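Local coordinates for packaging enzyme P4 (Pseudomonas phage phi13, PDB 4BLP), which probably hydrolyses NTPs as a hexameric RecA-like helicase motor that drives RNA packaging into the viral capsid, at residues E65-V70 against P74-K79. Residues are numbered along the deposited sequence; the frame is centred on the assembly and turned at random.
Sequences EILFAV and PLVVDK
Phe68 has its CG between its backbone N and carbonyl carbon (chi1 63°), which lays the ring across Leu75, whose own CG stands beside its backbone N. The ring thereby takes a CH-pi contact from Leu75 CB, which sits over one face toward the rim, 3.8 Å from the centroid, while Leu75 CD1 reaches Phe68 CE2 at 3.6 Å and also meets Val70 CG2. Val77 N lies at the ring's edge, and the Ile66 and Val77 side chains lie side by side, CB to CG1 at 3.8 Å. This apolar face of the beta hairpin, formed by strands 65-70 and 73-78, packs on helices 193-205 and 233-248, where Phe68 touches Leu197, Leu242 and Ile245.

The strands themselves illustrate antiparallel pairing. Ile66 with Val77 and Phe68 with Leu75 are the hydrogen-bonded pairs, each closed by two reciprocal backbone bonds; Phe68 N to Leu75 O, at 2.9 Å, is nearly straight (168°).

The other face carries Leu67 and Val76, touching through CD1 and CG2, and ends in two acids. Glu65 OE2 and Asp78 OD2 stay 4.5 Å apart, their carboxylate planes 74° from each other, bridged by a water that donates to both. Backbone N-H groups of Leu54, Arg55 and Leu62 hold Glu65, Ser64 OG binds Asp78 OD2, and Asp78 OD1 N-caps helix 79-91 at Ala81 N. If both acids are ionised, these donors, and for Asp78 the helix N terminus, would probably ease the repulsion between them.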
# COMPACT_ATOMS: atom_id res chain seq x y z
N GLU D 65 -29.91 18.24 1.44
CA GLU D 65 -28.60 17.66 1.11
C GLU D 65 -28.62 16.17 0.82
O GLU D 65 -29.25 15.41 1.55
CB GLU D 65 -27.62 17.87 2.28
CG GLU D 65 -27.24 19.34 2.49
CD GLU D 65 -26.39 19.63 3.72
OE1 GLU D 65 -26.58 18.97 4.78
OE2 GLU D 65 -25.55 20.56 3.65
N ILE D 66 -27.94 15.74 -0.25
CA ILE D 66 -27.80 14.31 -0.55
C ILE D 66 -26.30 14.01 -0.48
O ILE D 66 -25.54 14.52 -1.30
CB ILE D 66 -28.38 13.87 -1.90
CG1 ILE D 66 -29.88 14.24 -2.03
CG2 ILE D 66 -28.17 12.33 -2.10
CD1 ILE D 66 -30.37 14.16 -3.50
N LEU D 67 -25.91 13.14 0.44
CA LEU D 67 -24.52 12.70 0.55
C LEU D 67 -24.30 11.48 -0.34
O LEU D 67 -25.12 10.55 -0.33
CB LEU D 67 -24.22 12.31 2.02
CG LEU D 67 -22.82 11.75 2.32
CD1 LEU D 67 -21.74 12.87 2.18
CD2 LEU D 67 -22.79 11.15 3.75
N PHE D 68 -23.22 11.47 -1.12
CA PHE D 68 -22.86 10.33 -1.95
C PHE D 68 -21.34 10.29 -2.07
O PHE D 68 -20.64 11.08 -1.42
CB PHE D 68 -23.56 10.38 -3.33
CG PHE D 68 -23.21 11.56 -4.23
CD1 PHE D 68 -23.73 12.83 -3.98
CD2 PHE D 68 -22.44 11.37 -5.37
CE1 PHE D 68 -23.45 13.91 -4.86
CE2 PHE D 68 -22.19 12.43 -6.25
CZ PHE D 68 -22.66 13.70 -5.97
N ALA D 69 -20.81 9.36 -2.87
CA ALA D 69 -19.37 9.28 -2.99
C ALA D 69 -18.96 8.84 -4.36
O ALA D 69 -19.68 8.06 -4.99
CB ALA D 69 -18.83 8.28 -1.94
N VAL D 70 -17.78 9.28 -4.79
CA VAL D 70 -17.16 8.73 -6.02
C VAL D 70 -15.76 8.27 -5.55
O VAL D 70 -14.96 9.09 -5.09
CB VAL D 70 -17.16 9.70 -7.23
CG1 VAL D 70 -18.59 9.97 -7.74
CG2 VAL D 70 -16.42 10.97 -6.96
N PRO D 74 -16.05 12.03 -0.81
CA PRO D 74 -17.44 12.29 -0.43
C PRO D 74 -17.93 13.53 -1.15
O PRO D 74 -17.17 14.50 -1.34
CB PRO D 74 -17.36 12.56 1.08
CG PRO D 74 -15.98 13.17 1.28
CD PRO D 74 -15.08 12.58 0.18
N LEU D 75 -19.21 13.53 -1.53
CA LEU D 75 -19.80 14.69 -2.22
C LEU D 75 -21.18 14.92 -1.69
O LEU D 75 -21.86 13.99 -1.24
CB LEU D 75 -19.92 14.39 -3.73
CG LEU D 75 -18.59 14.27 -4.51
CD1 LEU D 75 -18.86 13.73 -5.90
CD2 LEU D 75 -17.88 15.63 -4.59
N VAL D 76 -21.60 16.18 -1.78
CA VAL D 76 -22.97 16.53 -1.42
C VAL D 76 -23.55 17.34 -2.55
O VAL D 76 -22.87 18.23 -3.08
CB VAL D 76 -23.04 17.32 -0.09
CG1 VAL D 76 -24.46 17.84 0.17
CG2 VAL D 76 -22.58 16.45 1.09
N VAL D 77 -24.78 17.05 -2.93
CA VAL D 77 -25.51 17.92 -3.84
C VAL D 77 -26.60 18.60 -2.96
O VAL D 77 -27.26 17.92 -2.15
CB VAL D 77 -26.09 17.24 -5.10
CG1 VAL D 77 -26.99 16.07 -4.73
CG2 VAL D 77 -26.86 18.26 -5.97
N ASP D 78 -26.74 19.93 -3.06
CA ASP D 78 -27.82 20.61 -2.32
C ASP D 78 -28.93 20.94 -3.32
O ASP D 78 -28.73 21.73 -4.25
CB ASP D 78 -27.31 21.86 -1.57
CG ASP D 78 -28.43 22.39 -0.65
OD1 ASP D 78 -29.39 22.97 -1.16
OD2 ASP D 78 -28.41 22.07 0.57
N LYS D 79 -30.11 20.30 -3.14
CA LYS D 79 -31.25 20.47 -4.05
C LYS D 79 -31.79 21.89 -4.06
O LYS D 79 -32.34 22.30 -5.08
CB LYS D 79 -32.40 19.51 -3.62
CG LYS D 79 -31.99 18.05 -3.86
CD LYS D 79 -33.16 17.10 -3.48
CE LYS D 79 -33.16 16.86 -1.99
NZ LYS D 79 -34.35 16.08 -1.55
O HOH W 1 -26.09 22.31 1.65
O HOH W 2 -32.09 14.84 0.79